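Local coordinates for protein maltose operon transcriptional repressor (Staphylococcus aureus subsp. aureus Mu50, PDB 3HCW) that probably represses transcription of the maltose operon, through a LacI-type regulatory domain with a periplasmic-binding-protein-like fold that would sense a small effector, at residues A[114-119]-A[146-151]; A[121-126]-A[195-200]; A[227-232]-A[240-245]; A[244-249]-A[278-283]. One frame throughout, in Å; residues are numbered along the deposited sequence. Where two conformers were deposited one is given.

Contact 1 (A[114-119]-A[146-151]); sequences DNILAS and SKDRIQ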
# COMPACT_ATOMS: atom_id res chain seq x y z
N ASP A 114 13.73 11.23 14.61
CA ASP A 114 13.85 11.21 16.07
C ASP A 114 12.60 10.51 16.60
O ASP A 114 11.53 11.11 16.73
CB ASP A 114 14.03 12.63 16.64
CG ASP A 114 14.35 12.64 18.15
OD1 ASP A 114 14.79 13.69 18.65
OD2 ASP A 114 14.13 11.62 18.84
N ASN A 115 12.74 9.22 16.90
CA ASN A 115 11.57 8.39 17.16
C ASN A 115 11.07 8.49 18.59
O ASN A 115 9.90 8.20 18.88
CB ASN A 115 11.82 6.93 16.73
CG ASN A 115 11.39 6.67 15.30
OD1 ASN A 115 10.26 6.96 14.91
ND2 ASN A 115 12.29 6.10 14.51
N ILE A 116 11.95 8.92 19.48
CA ILE A 116 11.54 9.27 20.84
C ILE A 116 10.67 10.54 20.82
O ILE A 116 9.56 10.54 21.33
CB ILE A 116 12.74 9.38 21.78
CG1 ILE A 116 13.45 8.02 21.85
CG2 ILE A 116 12.28 9.86 23.14
CD1 ILE A 116 14.66 7.94 22.76
N LEU A 117 11.15 11.59 20.17
CA LEU A 117 10.43 12.85 20.08
C LEU A 117 9.10 12.68 19.36
O LEU A 117 8.05 13.15 19.84
CB LEU A 117 11.32 13.92 19.39
CG LEU A 117 10.83 15.36 19.23
CD1 LEU A 117 10.32 15.94 20.55
CD2 LEU A 117 11.94 16.21 18.67
N ALA A 118 9.11 11.93 18.25
CA ALA A 118 7.88 11.66 17.48
C ALA A 118 6.81 11.05 18.38
O ALA A 118 5.66 11.55 18.41
CB ALA A 118 8.17 10.75 16.29
N SER A 119 7.21 10.02 19.14
CA SER A 119 6.28 9.35 20.05
C SER A 119 5.86 10.24 21.21
O SER A 119 4.68 10.23 21.60
CB SER A 119 6.84 8.02 20.57
OG SER A 119 8.17 8.14 21.04
N SER A 146 10.91 0.40 17.54
CA SER A 146 10.04 -0.06 18.61
C SER A 146 10.52 0.42 19.98
O SER A 146 9.75 1.04 20.71
CB SER A 146 9.91 -1.60 18.56
OG SER A 146 9.06 -2.09 19.57
N LYS A 147 11.81 0.19 20.29
CA LYS A 147 12.39 0.64 21.56
C LYS A 147 12.30 2.15 21.76
O LYS A 147 11.97 2.63 22.85
CB LYS A 147 13.87 0.22 21.68
CG LYS A 147 14.13 -1.28 21.81
CD LYS A 147 15.64 -1.51 21.92
CE LYS A 147 16.00 -2.90 22.43
NZ LYS A 147 15.80 -3.95 21.40
N ASP A 148 12.61 2.90 20.71
CA ASP A 148 12.54 4.37 20.74
C ASP A 148 11.12 4.91 20.95
O ASP A 148 10.93 5.82 21.73
CB ASP A 148 13.10 4.95 19.45
CG ASP A 148 14.60 4.91 19.39
OD1 ASP A 148 15.15 5.48 18.42
OD2 ASP A 148 15.23 4.33 20.30
N ARG A 149 10.15 4.34 20.24
CA ARG A 149 8.75 4.79 20.34
C ARG A 149 8.10 4.38 21.66
O ARG A 149 7.33 5.16 22.23
CB ARG A 149 7.93 4.35 19.11
CG ARG A 149 8.35 5.07 17.82
CD ARG A 149 7.56 4.64 16.59
NE ARG A 149 8.12 5.19 15.36
CZ ARG A 149 7.85 4.76 14.12
NH1 ARG A 149 7.00 3.76 13.92
NH2 ARG A 149 8.44 5.33 13.08
N ILE A 150 8.41 3.18 22.15
CA ILE A 150 8.03 2.78 23.51
C ILE A 150 8.62 3.74 24.56
O ILE A 150 7.89 4.23 25.42
CB ILE A 150 8.38 1.27 23.80
CG1 ILE A 150 7.46 0.36 22.98
CG2 ILE A 150 8.24 0.93 25.29
CD1 ILE A 150 7.89 -1.07 22.87
N GLN A 151 9.92 4.01 24.48
CA GLN A 151 10.57 4.94 25.42
C GLN A 151 9.92 6.35 25.47
O GLN A 151 9.71 6.89 26.55
CB GLN A 151 12.07 5.07 25.12
CG GLN A 151 12.85 5.96 26.11
CD GLN A 151 12.72 5.50 27.55
OE1 GLN A 151 13.29 4.47 27.94
NE2 GLN A 151 11.97 6.26 28.35
O HOH W 1 14.58 5.00 15.42
O HOH W 2 15.01 7.88 17.00
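Asn115 and Arg149 join two neighbouring helices, 115-129 and 144-159, in the Rossmann-like C-terminal subdomain of a periplasmic-binding-protein-like fold. The two helix segments cross at -41°. Arg149 can be followed outward from its backbone. CB lies against CB of Ser119, in the conformer given. CG, set beside the backbone N by a chi1 of -68°, passes the main-chain O of Asn115 at 3.7 Å. From there the chain runs extended to NE and reaches the Asn115 amide. NE donates to Asn115 OD1 at 2.8 Å. NH2 donates to the same OD1 of Asn115 at 3.1 Å. The oxygen lies in the guanidinium plane, yet both nitrogens reach it from one face of the amide. The two flat groups stand 69° apart. This side-on grip holds the guanidinium against the amide oxygen and would limit its rotation. NH1 of Arg149 and ND2 of Asn115 each bond glycerol, probably from the crystallisation liquor, which may mark a pocket. Beside the polar pair, CB of Asn115 rests on CB of Asp148 at 3.6 Å. The carboxylate of Asp148 turns to a salt bridge with Lys99. Ile116 crosses Asp148 at about a right angle, its CG1 3.3 Å from the main-chain O of Asp148. A water that accepts from the backbone N of Asn115 sits 2.8 Å from Asp148 OD1.

Contact 2 (A[121-126]-A[195-200]); sequences NLTRHV and AIISLD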
# COMPACT_ATOMS: atom_id res chain seq x y z
N ASN A 121 5.65 13.51 21.12
CA ASN A 121 4.70 14.43 20.51
C ASN A 121 3.31 13.82 20.39
O ASN A 121 2.31 14.47 20.69
CB ASN A 121 5.18 14.88 19.13
CG ASN A 121 6.36 15.80 19.19
OD1 ASN A 121 6.61 16.42 20.22
ND2 ASN A 121 7.12 15.88 18.10
N LEU A 122 3.26 12.57 19.94
CA LEU A 122 1.99 11.87 19.78
C LEU A 122 1.36 11.59 21.14
O LEU A 122 0.16 11.87 21.33
CB LEU A 122 2.14 10.57 18.98
CG LEU A 122 0.87 9.81 18.58
CD1 LEU A 122 0.18 10.52 17.43
CD2 LEU A 122 1.21 8.38 18.17
N THR A 123 2.16 11.07 22.08
CA THR A 123 1.66 10.73 23.41
C THR A 123 1.16 11.99 24.13
O THR A 123 0.12 11.94 24.77
CB THR A 123 2.72 9.99 24.30
OG1 THR A 123 3.31 8.89 23.58
CG2 THR A 123 2.07 9.43 25.57
N ARG A 124 1.88 13.10 24.01
CA ARG A 124 1.47 14.38 24.60
C ARG A 124 0.11 14.84 24.08
O ARG A 124 -0.75 15.25 24.86
CB ARG A 124 2.50 15.49 24.34
CG ARG A 124 3.29 15.94 25.56
CD ARG A 124 2.41 16.75 26.52
NE ARG A 124 2.39 18.18 26.23
CZ ARG A 124 1.58 19.06 26.81
NH1 ARG A 124 0.70 18.67 27.73
NH2 ARG A 124 1.64 20.34 26.48
N HIS A 125 -0.06 14.76 22.76
CA HIS A 125 -1.31 15.18 22.10
C HIS A 125 -2.55 14.47 22.61
O HIS A 125 -3.60 15.12 22.83
CB HIS A 125 -1.20 15.01 20.58
CG HIS A 125 -2.52 15.04 19.88
ND1 HIS A 125 -3.24 16.20 19.68
CD2 HIS A 125 -3.27 14.04 19.35
CE1 HIS A 125 -4.36 15.93 19.05
NE2 HIS A 125 -4.41 14.62 18.84
N VAL A 126 -2.46 13.14 22.79
CA VAL A 126 -3.61 12.39 23.31
C VAL A 126 -3.93 12.78 24.75
O VAL A 126 -5.10 12.85 25.13
CB VAL A 126 -3.53 10.84 23.09
CG1 VAL A 126 -3.28 10.52 21.63
CG2 VAL A 126 -2.47 10.18 23.95
N ALA A 195 -6.78 5.71 25.40
CA ALA A 195 -6.17 5.87 24.09
C ALA A 195 -5.31 4.66 23.76
O ALA A 195 -4.59 4.14 24.63
CB ALA A 195 -5.34 7.15 24.02
N ILE A 196 -5.42 4.20 22.51
CA ILE A 196 -4.58 3.12 22.01
C ILE A 196 -3.62 3.68 20.98
O ILE A 196 -4.04 4.28 19.98
CB ILE A 196 -5.41 1.98 21.38
CG1 ILE A 196 -6.28 1.30 22.44
CG2 ILE A 196 -4.49 0.96 20.68
CD1 ILE A 196 -7.43 0.48 21.87
N ILE A 197 -2.32 3.49 21.23
CA ILE A 197 -1.30 3.87 20.26
C ILE A 197 -0.59 2.64 19.71
O ILE A 197 -0.15 1.77 20.47
CB ILE A 197 -0.29 4.90 20.86
CG1 ILE A 197 -0.98 6.25 21.08
CG2 ILE A 197 0.91 5.09 19.92
CD1 ILE A 197 -0.27 7.18 22.08
N SER A 198 -0.51 2.55 18.38
CA SER A 198 0.20 1.46 17.71
C SER A 198 1.51 1.95 17.14
O SER A 198 1.60 3.08 16.64
CB SER A 198 -0.63 0.85 16.58
OG SER A 198 -1.90 0.42 17.03
N LEU A 199 2.49 1.06 17.18
CA LEU A 199 3.82 1.23 16.59
C LEU A 199 3.86 1.75 15.14
O LEU A 199 4.71 2.56 14.80
CB LEU A 199 4.54 -0.13 16.64
CG LEU A 199 5.97 -0.16 16.12
CD1 LEU A 199 6.86 0.66 17.03
CD2 LEU A 199 6.49 -1.58 15.99
N ASP A 200 2.94 1.27 14.30
CA ASP A 200 3.00 1.46 12.86
C ASP A 200 1.60 1.27 12.29
O ASP A 200 0.82 0.50 12.82
CB ASP A 200 3.96 0.43 12.24
CG ASP A 200 3.93 0.42 10.73
OD1 ASP A 200 4.33 1.44 10.13
OD2 ASP A 200 3.49 -0.59 10.13
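OG1 of Thr123 is the polar atom at this interface. It is hydrogen-bonded to the main-chain O of Ser119, one turn back in its own helix, and touches CD1 of Ile197 at 4.2 Å. The hydroxyl is therefore satisfied by its own helix and can lie against a hydrocarbon neighbour. Everything else that meets here is apolar. Helix 115-129 lies over strand 194-198, and the two segments run almost antiparallel, at 167°. Their axes come within 10.2 Å, a distance bridged by side chains. Leu122 and Ile197 reach toward each other tip to tip, with Leu122 CD2 3.7 Å from Ile197 CG2. The leucine stretches across because its CG stands opposite the backbone N, at a chi1 of -172°. One helical turn later, Val126 repeats the approach with a single methyl. Its CG2 is 4.2 Å from CB of Ala195. The same CG2 of Val126 is 4.2 Å from CD1 of Ile197, whose chain it meets at a slant. Ile197 thus takes Leu122 on one branch and Val126 on the other. Strands 133-139 and 222-227 flank strand 194-198 in the sheet, and Phe136 and Phe227 from them also pack on Ile197. This is the helix-on-sheet layer of an alpha/beta Rossmann-like subdomain. No hydrogen bond crosses between the two segments, so the helix is held to this strand by burial and shape, and direction-specific polar bonds play no part.

Contact 3 (A[227-232]-A[240-245]); sequences FNDSYL and QTCIDI
Phe227 and Ile243 form a parallel beta bridge, with their CA atoms 4.9 Å apart, at the C-terminal ends of two adjacent strands. Just beyond it, Asp229 N donates to Ile243 O at 3.3 Å. The donor stands well above the carbonyl plane, 46° out of it, as segment 227-232 turns away from the sheet. Phe227 and Ile243 lie side by side and point the same way, toward helix 115-129. Ring atom CD1 of Phe227 is 3.9 Å from CB of Ile243. CE1 of Phe227 follows CG1 of Ile243 at 4.1 Å. Leu122 of the helix packs on both, Ser119 on Phe227 and Ala118 on Ile243. Asp229, in the turn after Phe227, sets its CB 4.0 Å from CB of Asp244. The Asp229 carboxylate is held from elsewhere, since OD1 bonds Thr233 OG1 and forms a salt bridge with Arg282. A bridging water gives the two segments a second link. It donates to Asp229 O at 3.0 Å and to Asp244 OD1 at 2.9 Å, and accepts from Ile245 N at 2.8 Å. Three bonds grip this water and fix it between the turn and the strand end. Ser230 caps the short helix that follows by accepting from Leu232 N. In the dimer, Leu232 packs on Leu232 of the second subunit. The whole is a beta-alpha-beta unit, strand 222-227, helix 231-234 and strand 241-244, with its loop at the C-terminal strand ends, where ligand clefts of Rossmann-like folds lie.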
# COMPACT_ATOMS: atom_id res chain seq x y z
N PHE A 227 1.81 5.64 13.94
CA PHE A 227 2.94 6.24 13.24
C PHE A 227 2.92 5.88 11.76
O PHE A 227 2.32 4.88 11.37
CB PHE A 227 4.27 5.77 13.84
CG PHE A 227 4.45 6.14 15.28
CD1 PHE A 227 5.21 7.25 15.64
CD2 PHE A 227 3.87 5.37 16.28
CE1 PHE A 227 5.38 7.57 16.98
CE2 PHE A 227 4.04 5.67 17.61
CZ PHE A 227 4.79 6.76 17.96
N ASN A 228 3.68 6.61 11.01
CA ASN A 228 3.48 6.68 9.62
C ASN A 228 2.41 6.98 8.72
O ASN A 228 1.90 6.16 8.04
CB ASN A 228 4.65 6.14 8.83
CG ASN A 228 4.50 4.72 8.54
OD1 ASN A 228 4.47 4.30 7.39
ND2 ASN A 228 4.40 3.96 9.59
N ASP A 229 2.10 8.25 8.72
CA ASP A 229 0.97 8.76 7.96
C ASP A 229 1.11 8.45 6.48
O ASP A 229 2.16 8.67 5.89
CB ASP A 229 0.83 10.27 8.13
CG ASP A 229 -0.46 10.81 7.55
OD1 ASP A 229 -1.50 10.14 7.70
OD2 ASP A 229 -0.45 11.90 6.94
N SER A 230 0.04 7.91 5.91
CA SER A 230 -0.10 7.77 4.47
C SER A 230 -1.58 7.95 4.16
O SER A 230 -2.38 8.30 5.05
CB SER A 230 0.36 6.38 4.02
OG SER A 230 -0.54 5.38 4.48
N TYR A 231 -1.94 7.66 2.92
CA TYR A 231 -3.32 7.67 2.47
C TYR A 231 -4.18 6.69 3.26
O TYR A 231 -5.37 6.93 3.44
CB TYR A 231 -3.38 7.37 0.96
CG TYR A 231 -4.74 7.59 0.34
CD1 TYR A 231 -5.34 8.86 0.34
CD2 TYR A 231 -5.43 6.54 -0.26
CE1 TYR A 231 -6.60 9.07 -0.24
CE2 TYR A 231 -6.69 6.74 -0.84
CZ TYR A 231 -7.27 7.99 -0.82
OH TYR A 231 -8.51 8.16 -1.40
N LEU A 232 -3.56 5.64 3.79
CA LEU A 232 -4.28 4.56 4.49
C LEU A 232 -4.79 4.92 5.87
O LEU A 232 -5.85 4.45 6.28
CB LEU A 232 -3.42 3.30 4.56
CG LEU A 232 -3.11 2.64 3.20
CD1 LEU A 232 -2.16 1.48 3.38
CD2 LEU A 232 -4.40 2.20 2.49
N GLN A 240 -7.28 8.51 11.01
CA GLN A 240 -6.38 8.38 12.15
C GLN A 240 -5.40 9.51 12.33
O GLN A 240 -4.75 9.98 11.37
CB GLN A 240 -5.64 7.04 12.09
CG GLN A 240 -6.58 5.83 12.18
CD GLN A 240 -7.13 5.65 13.57
OE1 GLN A 240 -6.40 5.75 14.55
NE2 GLN A 240 -8.43 5.38 13.67
N THR A 241 -5.30 9.95 13.58
CA THR A 241 -4.25 10.84 14.03
C THR A 241 -2.95 10.06 13.98
O THR A 241 -2.87 8.90 14.43
CB THR A 241 -4.55 11.35 15.43
OG1 THR A 241 -5.70 12.21 15.37
CG2 THR A 241 -3.39 12.11 16.01
N CYS A 242 -1.94 10.68 13.38
CA CYS A 242 -0.65 10.03 13.22
C CYS A 242 0.51 10.97 13.00
O CYS A 242 0.34 12.16 12.69
CB CYS A 242 -0.68 8.96 12.11
SG CYS A 242 -1.64 9.38 10.69
N ILE A 243 1.69 10.41 13.24
CA ILE A 243 2.93 11.10 13.03
C ILE A 243 3.42 10.79 11.62
O ILE A 243 3.65 9.62 11.28
CB ILE A 243 4.00 10.63 14.05
CG1 ILE A 243 3.55 10.89 15.50
CG2 ILE A 243 5.33 11.30 13.76
CD1 ILE A 243 3.47 12.38 15.89
N ASP A 244 3.55 11.84 10.81
CA ASP A 244 4.14 11.73 9.48
C ASP A 244 5.68 11.65 9.61
O ASP A 244 6.31 12.58 10.07
CB ASP A 244 3.71 12.94 8.65
CG ASP A 244 4.21 12.90 7.22
OD1 ASP A 244 4.82 11.88 6.80
OD2 ASP A 244 3.99 13.90 6.51
N ILE A 245 6.28 10.55 9.19
CA ILE A 245 7.72 10.36 9.42
C ILE A 245 8.56 10.56 8.15
O ILE A 245 9.74 10.18 8.10
CB ILE A 245 8.03 9.01 10.12
CG1 ILE A 245 7.71 7.82 9.21
CG2 ILE A 245 7.28 8.90 11.43
CD1 ILE A 245 8.16 6.48 9.76
O HOH W 3 4.81 9.05 7.34

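Contact 4 (A[244-249]-A[278-283]); sequences DIKPRM and ELKIRK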
# COMPACT_ATOMS: atom_id res chain seq x y z
N ASP A 244 3.55 11.84 10.81
CA ASP A 244 4.14 11.73 9.48
C ASP A 244 5.68 11.65 9.61
O ASP A 244 6.31 12.58 10.07
CB ASP A 244 3.71 12.94 8.65
CG ASP A 244 4.21 12.90 7.22
OD1 ASP A 244 4.82 11.88 6.80
OD2 ASP A 244 3.99 13.90 6.51
N ILE A 245 6.28 10.55 9.19
CA ILE A 245 7.72 10.36 9.42
C ILE A 245 8.56 10.56 8.15
O ILE A 245 9.74 10.18 8.10
CB ILE A 245 8.03 9.01 10.12
CG1 ILE A 245 7.71 7.82 9.21
CG2 ILE A 245 7.28 8.90 11.43
CD1 ILE A 245 8.16 6.48 9.76
N LYS A 246 7.93 11.20 7.15
CA LYS A 246 8.54 11.60 5.88
C LYS A 246 9.41 10.51 5.22
O LYS A 246 10.62 10.70 5.04
CB LYS A 246 9.36 12.89 6.08
CG LYS A 246 8.74 13.92 7.02
CD LYS A 246 7.63 14.72 6.35
CE LYS A 246 6.91 15.59 7.37
NZ LYS A 246 5.59 16.05 6.87
N PRO A 247 8.80 9.35 4.88
CA PRO A 247 9.61 8.24 4.34
C PRO A 247 10.24 8.51 2.96
O PRO A 247 11.34 8.00 2.66
CB PRO A 247 8.61 7.06 4.30
CG PRO A 247 7.24 7.71 4.27
CD PRO A 247 7.37 9.01 5.01
N ARG A 248 9.59 9.33 2.14
CA ARG A 248 10.16 9.72 0.85
C ARG A 248 11.39 10.61 1.04
O ARG A 248 12.38 10.45 0.32
CB ARG A 248 9.12 10.40 -0.04
CG ARG A 248 9.52 10.41 -1.49
CD ARG A 248 8.36 10.84 -2.36
NE ARG A 248 8.79 11.04 -3.73
CZ ARG A 248 7.98 11.27 -4.75
NH1 ARG A 248 8.48 11.44 -5.97
NH2 ARG A 248 6.67 11.34 -4.55
N MET A 249 11.33 11.51 2.04
CA MET A 249 12.48 12.32 2.44
C MET A 249 13.62 11.45 2.98
O MET A 249 14.76 11.64 2.59
CB MET A 249 12.10 13.35 3.50
CG MET A 249 11.93 14.78 3.00
SD MET A 249 11.89 15.98 4.36
CE MET A 249 13.63 16.08 4.79
N GLU A 278 6.02 15.12 11.76
CA GLU A 278 4.90 16.04 11.90
C GLU A 278 3.63 15.30 12.32
O GLU A 278 3.18 14.37 11.64
CB GLU A 278 4.68 16.80 10.59
CG GLU A 278 3.43 17.66 10.56
CD GLU A 278 3.19 18.33 9.20
OE1 GLU A 278 3.86 17.97 8.21
OE2 GLU A 278 2.31 19.22 9.13
N LEU A 279 3.07 15.72 13.44
CA LEU A 279 1.76 15.28 13.88
C LEU A 279 0.68 15.79 12.93
O LEU A 279 0.64 16.98 12.60
CB LEU A 279 1.49 15.77 15.31
CG LEU A 279 0.10 15.51 15.92
CD1 LEU A 279 -0.11 14.03 16.17
CD2 LEU A 279 -0.08 16.29 17.20
N LYS A 280 -0.17 14.87 12.47
CA LYS A 280 -1.37 15.17 11.69
C LYS A 280 -2.58 14.74 12.53
O LYS A 280 -2.81 13.53 12.70
CB LYS A 280 -1.39 14.39 10.36
CG LYS A 280 -0.19 14.59 9.43
CD LYS A 280 -0.44 15.71 8.43
CE LYS A 280 0.48 15.61 7.21
NZ LYS A 280 1.92 15.74 7.57
N ILE A 281 -3.33 15.71 13.04
CA ILE A 281 -4.50 15.44 13.89
C ILE A 281 -5.72 15.13 13.04
O ILE A 281 -6.06 15.89 12.13
CB ILE A 281 -4.80 16.63 14.83
CG1 ILE A 281 -3.55 16.96 15.66
CG2 ILE A 281 -6.01 16.32 15.73
CD1 ILE A 281 -3.60 18.30 16.40
N ARG A 282 -6.36 14.01 13.33
CA ARG A 282 -7.57 13.60 12.61
C ARG A 282 -8.68 13.23 13.60
O ARG A 282 -8.55 13.48 14.80
CB ARG A 282 -7.26 12.47 11.62
CG ARG A 282 -6.26 12.83 10.52
CD ARG A 282 -6.44 12.00 9.25
NE ARG A 282 -5.47 12.39 8.22
CZ ARG A 282 -4.23 11.90 8.14
NH1 ARG A 282 -3.81 10.98 9.02
NH2 ARG A 282 -3.40 12.33 7.20
N LYS A 283 -9.76 12.62 13.11
CA LYS A 283 -10.95 12.33 13.91
C LYS A 283 -10.69 11.40 15.12
O LYS A 283 -11.32 11.57 16.18
CB LYS A 283 -12.07 11.79 12.99
CG LYS A 283 -13.25 11.06 13.67
CD LYS A 283 -14.18 11.99 14.45
CE LYS A 283 -15.24 12.63 13.56
NZ LYS A 283 -16.08 13.59 14.32
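A salt-bridge network of Asp244, Lys246, Glu278 and Lys280 lies on the surface where strand 241-244 meets strand 272-280. Below it the backbones form an antiparallel hydrogen-bonded pair. Asp244 N donates to Glu278 O at 2.7 Å. The return bond, from Glu278 N to Asp244 O, is 3.1 Å long and lies in the carbonyl plane on a lone pair. Both side chains of the pair leave on the same face of the sheet. Two lysines join their acids there. Lys280 lies alongside Asp244 and brings NZ to within 3.0 Å of Asp244 OD2, on the anti lone pair. Lys246 NZ meets the same OD2 of Asp244 at 2.7 Å, from above the carboxylate plane. The two ammonium groups, Lys246 NZ and Lys280 NZ, are 3.7 Å apart, and the acids between them probably offset that repulsion. The strands are probably part of the hinge, as in other periplasmic-binding-protein-like folds: after Asp244 the chain crosses to helix 247-263, which packs on helix 25-39 of the other subdomain, and strand 272-280 brings it back. An Asx turn starts the crossing, with Lys246 N donating to Asp244 OD1 at 3.2 Å. A weak bond from Lys280 NZ to Glu278 OE1 completes the ring of charges. The Lys246 chain bends at chi2, -79°, and also carries NZ to Glu278 OE1 at 2.9 Å, where it meets the oxygen nearly along its C-O axis.

How the contacts relate
From the N terminus, helix 115-129 opens both contact 1 and contact 2. Contact 1 closes first, on helix 144-159. Contact 2 opens before contact 1 closes and itself closes later, on strand 194-198, so the two cross and do not nest. Contact 3 follows in series and closes a short beta-alpha-beta loop. Contact 4 begins on the residues where contact 3 ends, Asp244 and Ile245, and spans the excursion through helix 247-263 and back. Contacts 1 and 2 tie helix 115-129 to the next helix and to the sheet of the C-terminal subdomain. Contacts 3 and 4 extend the sheet to the hinge. Asp200 and Asn228 link contacts 2 and 3, probably by a hydrogen bond.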